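Local coordinates for protein YHR177W (Saccharomyces cerevisiae, PDB 4M8B) that probably regulates transcription in fungi through the DNA-binding WOPR domain that this piece of the longer protein holds, at residues Tyr86-Ser91 against Arg111-Thr116; Tyr12-Gln17 against Leu156-Glu161. All coordinates share one frame; numbering follows the deposited sequence.

Contact 1. Residues Tyr86-Ser91 against Arg111-Thr116; sequences YNRLGS and RKYFYT
Asn87 and Phe114 exchange two backbone hydrogen bonds, Asn87 N to Phe114 O at 2.9 Å and Phe114 N to Asn87 O at 2.8 Å. They form the hydrogen-bonded pair of an antiparallel ladder in the WOPR domain's sheet, where the end of strand 80-88 meets the start of strand 113-128. Tyr86 with Tyr115 and Arg88 with Tyr113 are the flanking non-hydrogen-bonded pairs. The short strand axes run at 139°, antiparallel but clearly twisted. The CA of Tyr86 adds a CA-H...O contact to Phe114 O, giving that carbonyl a second, weaker partner.

On the face carrying Tyr86, Arg88, Tyr113 and Tyr115, Tyr86 turns its edge to the face of the Tyr113 ring, a T-shaped stack with planes at 71° and centroids 5.6 Å apart. With CG of Tyr86 between its backbone N and carbonyl carbon, the CD1/CE1 edge of its ring comes over the Tyr113 face while CB packs against CD1 of Tyr115. CB of Arg88 meets CD1 of Tyr113 at 3.5 Å, so the aliphatic root of the arginine touches this ring. Tyr115 has further partners, Arg84 by a cation-pi contact and the ring of Phe106.

The other face carries Asn87 and Phe114. Because chi1 of Phe114 is 73°, its ring folds back across the neighbouring strand: Asn87 N lies over one face, and Arg88 O approaches the edge. CE1 of Phe114 meets CB of Asn87 at 3.4 Å. Beyond the paired residues, Leu89 splits its two methyls, CD1 resting 4.0 Å from Phe114 CD1 and CD2 lying 3.3 Å from the backbone oxygen of Lys112.

Contact 2. Residues Tyr12-Gln17 against Leu156-Glu161; sequences YIDDEQ and LRRPSE
Arg158 and Asp15 form a salt bridge, Arg158 NH2 to Asp15 OD1 at 2.8 Å, that ties the loop after helix 148-153 to the N-cap of helix 16-28. The oxygen sits at the guanidinium edge, but the carboxylate plane stands at 87° to the guanidinium. The same OD1 caps the helix through a weak hydrogen bond from Asp18 N. Asp18 serves both segments: its OD2 receives Arg158 NE from the loop and Asp14 N from the helix approach, and its OD1 pairs with Ser160 OG. Glu161 OE2, 3.5 Å from Arg158 NH1 and well out of the guanidinium plane, contributes charge alone. CB of Asp14 lies over one face of the guanidinium, offset toward its rim.

The backbone link is Tyr12 N to Arg157 O, 2.9 Å, with the donor 50° above the carbonyl plane. In return Tyr12 O receives a CA-H...O contact from Arg158 CA. Arg157 turns back within its own segment, its NH2 bonding Glu161 O on a lone pair. Apolar contacts accompany these bonds: CB of Tyr12 touches CB of Leu156, and the CD1 methyl of Ile13 lies 3.8 Å from Pro159 CG.

Overall arrangement
Both contacts are surface contacts, but they sit differently in the fold. Contact 1 lies at the far end of the sheet, its centre about 24 Å from the centre of the chain, and its nearest atom is about 6 Å from the bound DNA. Contact 2, its centre about 12 Å from the centre of the chain, joins the start of a helix to a loop, with two buried residues among those touching. They share no elements; their centres are 31 Å apart, and residues 86-116 fall within the sequence span that contact 2 brings together. Backbone pairing and aromatic rings hold contact 1, whereas a salt-bridge network at the helix N-cap, one backbone bond and apolar packing hold contact 2.

Contact 1. Residues Tyr86-Ser91 against Arg111-Thr116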
ATOM      1  N   TYR C  86      -1.833  -0.210 -15.898  1.00 54.96           N
ATOM      2  CA  TYR C  86      -1.689  -0.081 -17.344  1.00 54.04           C
ATOM      3  C   TYR C  86      -3.031  -0.169 -18.069  1.00 61.91           C
ATOM      4  O   TYR C  86      -3.925  -0.908 -17.656  1.00 58.08           O
ATOM      5  CB  TYR C  86      -0.724  -1.140 -17.889  1.00 45.64           C
ATOM      6  CG  TYR C  86      -1.228  -2.563 -17.778  1.00 50.39           C
ATOM      7  CD1 TYR C  86      -2.054  -3.106 -18.751  1.00 53.88           C
ATOM      8  CD2 TYR C  86      -0.866  -3.367 -16.709  1.00 56.67           C
ATOM      9  CE1 TYR C  86      -2.514  -4.404 -18.655  1.00 59.87           C
ATOM     10  CE2 TYR C  86      -1.321  -4.669 -16.608  1.00 53.20           C
ATOM     11  CZ  TYR C  86      -2.144  -5.182 -17.583  1.00 54.40           C
ATOM     12  OH  TYR C  86      -2.599  -6.477 -17.486  1.00 54.15           O
ATOM     13  N   ASN C  87      -3.160   0.594 -19.152  1.00 83.06           N
ATOM     14  CA  ASN C  87      -4.339   0.537 -20.011  1.00 75.70           C
ATOM     15  C   ASN C  87      -3.946   0.336 -21.470  1.00 82.73           C
ATOM     16  O   ASN C  87      -2.761   0.239 -21.794  1.00 74.98           O
ATOM     17  CB  ASN C  87      -5.177   1.812 -19.871  1.00 62.60           C
ATOM     18  CG  ASN C  87      -5.834   1.932 -18.514  1.00 70.01           C
ATOM     19  OD1 ASN C  87      -6.056   0.934 -17.829  1.00 85.52           O
ATOM     20  ND2 ASN C  87      -6.157   3.159 -18.118  1.00 70.95           N
ATOM     21  N   ARG C  88      -4.942   0.277 -22.348  1.00 90.19           N
ATOM     22  CA  ARG C  88      -4.693   0.166 -23.781  1.00 94.17           C
ATOM     23  C   ARG C  88      -4.991   1.486 -24.488  1.00 98.70           C
ATOM     24  O   ARG C  88      -5.755   2.309 -23.981  1.00 89.47           O
ATOM     25  CB  ARG C  88      -5.514  -0.975 -24.382  1.00 94.24           C
ATOM     26  CG  ARG C  88      -6.924  -1.085 -23.826  1.00 92.64           C
ATOM     27  CD  ARG C  88      -7.611  -2.341 -24.336  1.00102.02           C
ATOM     28  NE  ARG C  88      -7.682  -2.362 -25.793  1.00129.98           N
ATOM     29  CZ  ARG C  88      -8.149  -3.384 -26.503  1.00120.73           C
ATOM     30  NH1 ARG C  88      -8.584  -4.475 -25.889  1.00102.91           N
ATOM     31  NH2 ARG C  88      -8.175  -3.316 -27.827  1.00109.07           N
ATOM     32  N   LEU C  89      -4.384   1.683 -25.655  1.00 99.02           N
ATOM     33  CA  LEU C  89      -4.465   2.959 -26.367  1.00105.95           C
ATOM     34  C   LEU C  89      -5.826   3.209 -27.022  1.00118.10           C
ATOM     35  O   LEU C  89      -6.772   2.444 -26.826  1.00123.94           O
ATOM     36  CB  LEU C  89      -3.347   3.061 -27.409  1.00114.35           C
ATOM     37  CG  LEU C  89      -1.912   3.237 -26.898  1.00 87.20           C
ATOM     38  CD1 LEU C  89      -1.799   4.489 -26.044  1.00 67.85           C
ATOM     39  CD2 LEU C  89      -1.431   2.011 -26.130  1.00 92.12           C
ATOM     40  N   GLY C  90      -5.916   4.288 -27.793  1.00114.81           N
ATOM     41  CA  GLY C  90      -7.157   4.671 -28.445  1.00125.52           C
ATOM     42  C   GLY C  90      -7.416   3.931 -29.744  1.00128.52           C
ATOM     43  O   GLY C  90      -7.804   2.762 -29.734  1.00115.31           O
ATOM     44  N   SER C  91      -7.204   4.611 -30.868  1.00135.71           N
ATOM     45  CA  SER C  91      -6.727   5.990 -30.863  1.00131.11           C
ATOM     46  C   SER C  91      -7.886   6.982 -30.881  1.00108.55           C
ATOM     47  O   SER C  91      -7.855   7.973 -31.609  1.00105.29           O
ATOM     48  CB  SER C  91      -5.803   6.244 -32.058  1.00121.77           C
ATOM     49  OG  SER C  91      -6.499   6.110 -33.285  1.00117.52           O
ATOM     50  N   ARG C 111      -1.710  -6.758 -28.860  1.00132.76           N
ATOM     51  CA  ARG C 111      -2.162  -5.402 -28.545  1.00121.36           C
ATOM     52  C   ARG C 111      -1.121  -4.529 -27.836  1.00119.94           C
ATOM     53  O   ARG C 111      -0.159  -5.033 -27.254  1.00113.03           O
ATOM     54  CB  ARG C 111      -3.427  -5.470 -27.687  1.00 20.00           C
ATOM     55  N   LYS C 112      -1.331  -3.216 -27.890  1.00107.92           N
ATOM     56  CA  LYS C 112      -0.419  -2.253 -27.275  1.00112.67           C
ATOM     57  C   LYS C 112      -1.003  -1.615 -26.012  1.00111.90           C
ATOM     58  O   LYS C 112      -2.161  -1.192 -25.995  1.00 94.39           O
ATOM     59  CB  LYS C 112      -0.035  -1.158 -28.276  1.00114.97           C
ATOM     60  CG  LYS C 112       1.335  -1.343 -28.915  1.00110.41           C
ATOM     61  CD  LYS C 112       1.803  -0.060 -29.591  1.00105.48           C
ATOM     62  CE  LYS C 112       3.264  -0.143 -30.007  1.00 99.34           C
ATOM     63  NZ  LYS C 112       3.790   1.172 -30.474  1.00 64.10           N
ATOM     64  N   TYR C 113      -0.189  -1.538 -24.963  1.00111.75           N
ATOM     65  CA  TYR C 113      -0.619  -0.971 -23.687  1.00 94.20           C
ATOM     66  C   TYR C 113       0.305   0.153 -23.213  1.00 93.62           C
ATOM     67  O   TYR C 113       1.350   0.407 -23.812  1.00 99.57           O
ATOM     68  CB  TYR C 113      -0.700  -2.065 -22.619  1.00 84.22           C
ATOM     69  CG  TYR C 113      -1.688  -3.165 -22.934  1.00 85.73           C
ATOM     70  CD1 TYR C 113      -3.051  -2.962 -22.780  1.00 84.22           C
ATOM     71  CD2 TYR C 113      -1.257  -4.410 -23.374  1.00 91.16           C
ATOM     72  CE1 TYR C 113      -3.959  -3.964 -23.062  1.00 92.73           C
ATOM     73  CE2 TYR C 113      -2.160  -5.419 -23.660  1.00 84.77           C
ATOM     74  CZ  TYR C 113      -3.509  -5.189 -23.501  1.00 88.99           C
ATOM     75  OH  TYR C 113      -4.414  -6.187 -23.783  1.00 85.24           O
ATOM     76  N   PHE C 114      -0.088   0.828 -22.136  1.00 78.41           N
ATOM     77  CA  PHE C 114       0.727   1.902 -21.573  1.00 72.81           C
ATOM     78  C   PHE C 114       0.542   2.021 -20.065  1.00 74.69           C
ATOM     79  O   PHE C 114      -0.506   1.666 -19.525  1.00 66.95           O
ATOM     80  CB  PHE C 114       0.405   3.241 -22.245  1.00 72.41           C
ATOM     81  CG  PHE C 114      -0.924   3.823 -21.842  1.00 67.75           C
ATOM     82  CD1 PHE C 114      -2.108   3.265 -22.294  1.00 72.75           C
ATOM     83  CD2 PHE C 114      -0.986   4.938 -21.021  1.00 56.86           C
ATOM     84  CE1 PHE C 114      -3.331   3.803 -21.927  1.00 69.87           C
ATOM     85  CE2 PHE C 114      -2.206   5.480 -20.654  1.00 61.42           C
ATOM     86  CZ  PHE C 114      -3.380   4.911 -21.107  1.00 61.06           C
ATOM     87  N   TYR C 115       1.569   2.523 -19.386  1.00 79.99           N
ATOM     88  CA  TYR C 115       1.497   2.742 -17.948  1.00 49.63           C
ATOM     89  C   TYR C 115       0.907   4.116 -17.639  1.00 54.27           C
ATOM     90  O   TYR C 115       1.325   5.126 -18.204  1.00 67.33           O
ATOM     91  CB  TYR C 115       2.877   2.570 -17.309  1.00 48.67           C
ATOM     92  CG  TYR C 115       3.391   1.148 -17.380  1.00 56.88           C
ATOM     93  CD1 TYR C 115       2.768   0.133 -16.671  1.00 60.87           C
ATOM     94  CD2 TYR C 115       4.492   0.821 -18.157  1.00 47.95           C
ATOM     95  CE1 TYR C 115       3.226  -1.170 -16.732  1.00 54.39           C
ATOM     96  CE2 TYR C 115       4.958  -0.483 -18.221  1.00 53.57           C
ATOM     97  CZ  TYR C 115       4.320  -1.472 -17.506  1.00 49.26           C
ATOM     98  OH  TYR C 115       4.773  -2.770 -17.561  1.00 61.79           O
ATOM     99  N   THR C 116      -0.073   4.140 -16.741  1.00 44.57           N
ATOM    100  CA  THR C 116      -0.823   5.357 -16.445  1.00 43.44           C
ATOM    101  C   THR C 116      -0.072   6.307 -15.515  1.00 50.74           C
ATOM    102  O   THR C 116      -0.245   7.523 -15.586  1.00 50.50           O
ATOM    103  CB  THR C 116      -2.193   5.027 -15.829  1.00 37.13           C
ATOM    104  OG1 THR C 116      -2.005   4.420 -14.545  1.00 55.69           O
ATOM    105  CG2 THR C 116      -2.961   4.071 -16.730  1.00 53.09           C
TER

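Contact 2. Residues Tyr12-Gln17 against Leu156-Glu161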
ATOM      1  N   TYR C  12       1.958   9.045   2.168  1.00 26.33           N
ATOM      2  CA  TYR C  12       2.846   8.229   1.349  1.00 24.50           C
ATOM      3  C   TYR C  12       3.825   7.445   2.219  1.00 31.33           C
ATOM      4  O   TYR C  12       4.475   8.013   3.097  1.00 24.65           O
ATOM      5  CB  TYR C  12       3.620   9.105   0.366  1.00 27.11           C
ATOM      6  CG  TYR C  12       4.675   8.352  -0.403  1.00 35.61           C
ATOM      7  CD1 TYR C  12       4.329   7.541  -1.473  1.00 39.90           C
ATOM      8  CD2 TYR C  12       6.017   8.450  -0.061  1.00 33.29           C
ATOM      9  CE1 TYR C  12       5.290   6.845  -2.184  1.00 52.01           C
ATOM     10  CE2 TYR C  12       6.987   7.757  -0.765  1.00 37.01           C
ATOM     11  CZ  TYR C  12       6.617   6.956  -1.827  1.00 49.28           C
ATOM     12  OH  TYR C  12       7.570   6.259  -2.536  1.00 47.40           O
ATOM     13  N   ILE C  13       3.928   6.143   1.971  1.00 26.22           N
ATOM     14  CA  ILE C  13       4.828   5.292   2.740  1.00 24.57           C
ATOM     15  C   ILE C  13       6.171   5.151   2.029  1.00 37.94           C
ATOM     16  O   ILE C  13       6.224   4.731   0.873  1.00 36.65           O
ATOM     17  CB  ILE C  13       4.226   3.891   2.960  1.00 27.50           C
ATOM     18  CG1 ILE C  13       2.820   4.001   3.559  1.00 26.79           C
ATOM     19  CG2 ILE C  13       5.139   3.046   3.833  1.00 28.39           C
ATOM     20  CD1 ILE C  13       2.719   4.946   4.736  1.00 24.24           C
ATOM     21  N   ASP C  14       7.255   5.505   2.718  1.00 32.66           N
ATOM     22  CA  ASP C  14       8.589   5.405   2.132  1.00 38.03           C
ATOM     23  C   ASP C  14       9.447   4.335   2.807  1.00 44.98           C
ATOM     24  O   ASP C  14      10.086   3.527   2.132  1.00 43.27           O
ATOM     25  CB  ASP C  14       9.304   6.757   2.170  1.00 38.39           C
ATOM     26  CG  ASP C  14      10.608   6.743   1.399  1.00 52.59           C
ATOM     27  OD1 ASP C  14      10.570   6.934   0.165  1.00 70.39           O
ATOM     28  OD2 ASP C  14      11.670   6.536   2.023  1.00 59.47           O
ATOM     29  N   ASP C  15       9.452   4.330   4.137  1.00 33.42           N
ATOM     30  CA  ASP C  15      10.269   3.385   4.895  1.00 32.59           C
ATOM     31  C   ASP C  15       9.517   2.772   6.077  1.00 34.97           C
ATOM     32  O   ASP C  15       8.318   2.993   6.244  1.00 41.96           O
ATOM     33  CB  ASP C  15      11.558   4.054   5.380  1.00 35.14           C
ATOM     34  CG  ASP C  15      11.306   5.115   6.437  1.00 49.86           C
ATOM     35  OD1 ASP C  15      10.228   5.744   6.407  1.00 51.32           O
ATOM     36  OD2 ASP C  15      12.185   5.323   7.297  1.00 52.98           O
ATOM     37  N   GLU C  16      10.232   2.006   6.896  1.00 35.91           N
ATOM     38  CA  GLU C  16       9.615   1.282   8.005  1.00 33.28           C
ATOM     39  C   GLU C  16       9.091   2.207   9.103  1.00 41.10           C
ATOM     40  O   GLU C  16       8.190   1.836   9.855  1.00 42.47           O
ATOM     41  CB  GLU C  16      10.589   0.252   8.590  1.00 25.97           C
ATOM     42  CG  GLU C  16      11.073  -0.787   7.586  1.00 62.24           C
ATOM     43  CD  GLU C  16      11.933  -1.869   8.219  1.00 75.28           C
ATOM     44  OE1 GLU C  16      11.780  -2.129   9.432  1.00 74.23           O
ATOM     45  OE2 GLU C  16      12.765  -2.460   7.497  1.00 65.11           O
ATOM     46  N   GLN C  17       9.652   3.407   9.194  1.00 34.82           N
ATOM     47  CA  GLN C  17       9.191   4.367  10.187  1.00 36.38           C
ATOM     48  C   GLN C  17       7.789   4.856   9.834  1.00 36.12           C
ATOM     49  O   GLN C  17       6.947   5.042  10.711  1.00 34.49           O
ATOM     50  CB  GLN C  17      10.164   5.541  10.315  1.00 37.69           C
ATOM     51  CG  GLN C  17       9.806   6.517  11.427  1.00 55.53           C
ATOM     52  CD  GLN C  17       9.644   5.839  12.780  1.00 67.36           C
ATOM     53  OE1 GLN C  17      10.155   4.739  13.003  1.00 60.25           O
ATOM     54  NE2 GLN C  17       8.927   6.494  13.690  1.00 50.72           N
ATOM     55  N   LEU C 156       2.342  14.487  -1.555  1.00 58.87           N
ATOM     56  CA  LEU C 156       1.816  13.608  -0.515  1.00 53.63           C
ATOM     57  C   LEU C 156       2.720  13.635   0.719  1.00 41.76           C
ATOM     58  O   LEU C 156       3.944  13.696   0.600  1.00 38.90           O
ATOM     59  CB  LEU C 156       1.663  12.177  -1.039  1.00 36.41           C
ATOM     60  CG  LEU C 156       0.656  11.988  -2.177  1.00 28.29           C
ATOM     61  CD1 LEU C 156       0.729  10.581  -2.752  1.00 24.32           C
ATOM     62  CD2 LEU C 156      -0.749  12.291  -1.691  1.00 34.21           C
ATOM     63  N   ARG C 157       2.112  13.596   1.899  1.00 33.44           N
ATOM     64  CA  ARG C 157       2.859  13.673   3.150  1.00 26.22           C
ATOM     65  C   ARG C 157       3.155  12.298   3.743  1.00 39.98           C
ATOM     66  O   ARG C 157       2.274  11.441   3.832  1.00 33.41           O
ATOM     67  CB  ARG C 157       2.097  14.514   4.178  1.00 33.66           C
ATOM     68  CG  ARG C 157       1.765  15.921   3.716  1.00 62.23           C
ATOM     69  CD  ARG C 157       1.164  16.736   4.846  1.00 55.08           C
ATOM     70  NE  ARG C 157       2.098  16.900   5.956  1.00 61.19           N
ATOM     71  CZ  ARG C 157       1.776  17.424   7.133  1.00 67.83           C
ATOM     72  NH1 ARG C 157       0.536  17.835   7.361  1.00 52.91           N
ATOM     73  NH2 ARG C 157       2.695  17.534   8.084  1.00 65.70           N
ATOM     74  N   ARG C 158       4.402  12.097   4.152  1.00 27.00           N
ATOM     75  CA  ARG C 158       4.775  10.892   4.876  1.00 26.28           C
ATOM     76  C   ARG C 158       4.264  10.997   6.306  1.00 28.21           C
ATOM     77  O   ARG C 158       4.275  12.080   6.890  1.00 32.08           O
ATOM     78  CB  ARG C 158       6.292  10.723   4.875  1.00 25.49           C
ATOM     79  CG  ARG C 158       6.912  10.676   3.490  1.00 33.55           C
ATOM     80  CD  ARG C 158       8.423  10.588   3.580  1.00 32.55           C
ATOM     81  NE  ARG C 158       8.845   9.586   4.555  1.00 38.51           N
ATOM     82  CZ  ARG C 158      10.099   9.417   4.960  1.00 39.37           C
ATOM     83  NH1 ARG C 158      11.065  10.183   4.475  1.00 35.00           N
ATOM     84  NH2 ARG C 158      10.384   8.481   5.856  1.00 30.63           N
ATOM     85  N   PRO C 159       3.793   9.873   6.868  1.00 28.41           N
ATOM     86  CA  PRO C 159       3.349   9.854   8.265  1.00 42.09           C
ATOM     87  C   PRO C 159       4.436  10.362   9.213  1.00 35.60           C
ATOM     88  O   PRO C 159       4.129  11.093  10.152  1.00 35.94           O
ATOM     89  CB  PRO C 159       3.067   8.370   8.520  1.00 32.76           C
ATOM     90  CG  PRO C 159       2.711   7.824   7.172  1.00 29.84           C
ATOM     91  CD  PRO C 159       3.565   8.583   6.192  1.00 28.61           C
ATOM     92  N   SER C 160       5.687   9.989   8.957  1.00 25.58           N
ATOM     93  CA  SER C 160       6.802  10.368   9.824  1.00 30.31           C
ATOM     94  C   SER C 160       7.143  11.857   9.759  1.00 31.43           C
ATOM     95  O   SER C 160       7.918  12.355  10.574  1.00 35.91           O
ATOM     96  CB  SER C 160       8.043   9.526   9.512  1.00 30.69           C
ATOM     97  OG  SER C 160       8.459   9.700   8.170  1.00 39.77           O
ATOM     98  N   GLU C 161       6.568  12.562   8.791  1.00 29.84           N
ATOM     99  CA  GLU C 161       6.745  14.007   8.680  1.00 22.32           C
ATOM    100  C   GLU C 161       5.404  14.711   8.857  1.00 34.37           C
ATOM    101  O   GLU C 161       5.216  15.844   8.414  1.00 38.04           O
ATOM    102  CB  GLU C 161       7.364  14.372   7.328  1.00 19.80           C
ATOM    103  CG  GLU C 161       8.714  13.720   7.077  1.00 33.72           C
ATOM    104  CD  GLU C 161       9.289  14.060   5.714  1.00 51.56           C
ATOM    105  OE1 GLU C 161       8.671  14.871   4.990  1.00 60.89           O
ATOM    106  OE2 GLU C 161      10.358  13.517   5.365  1.00 58.97           O
TER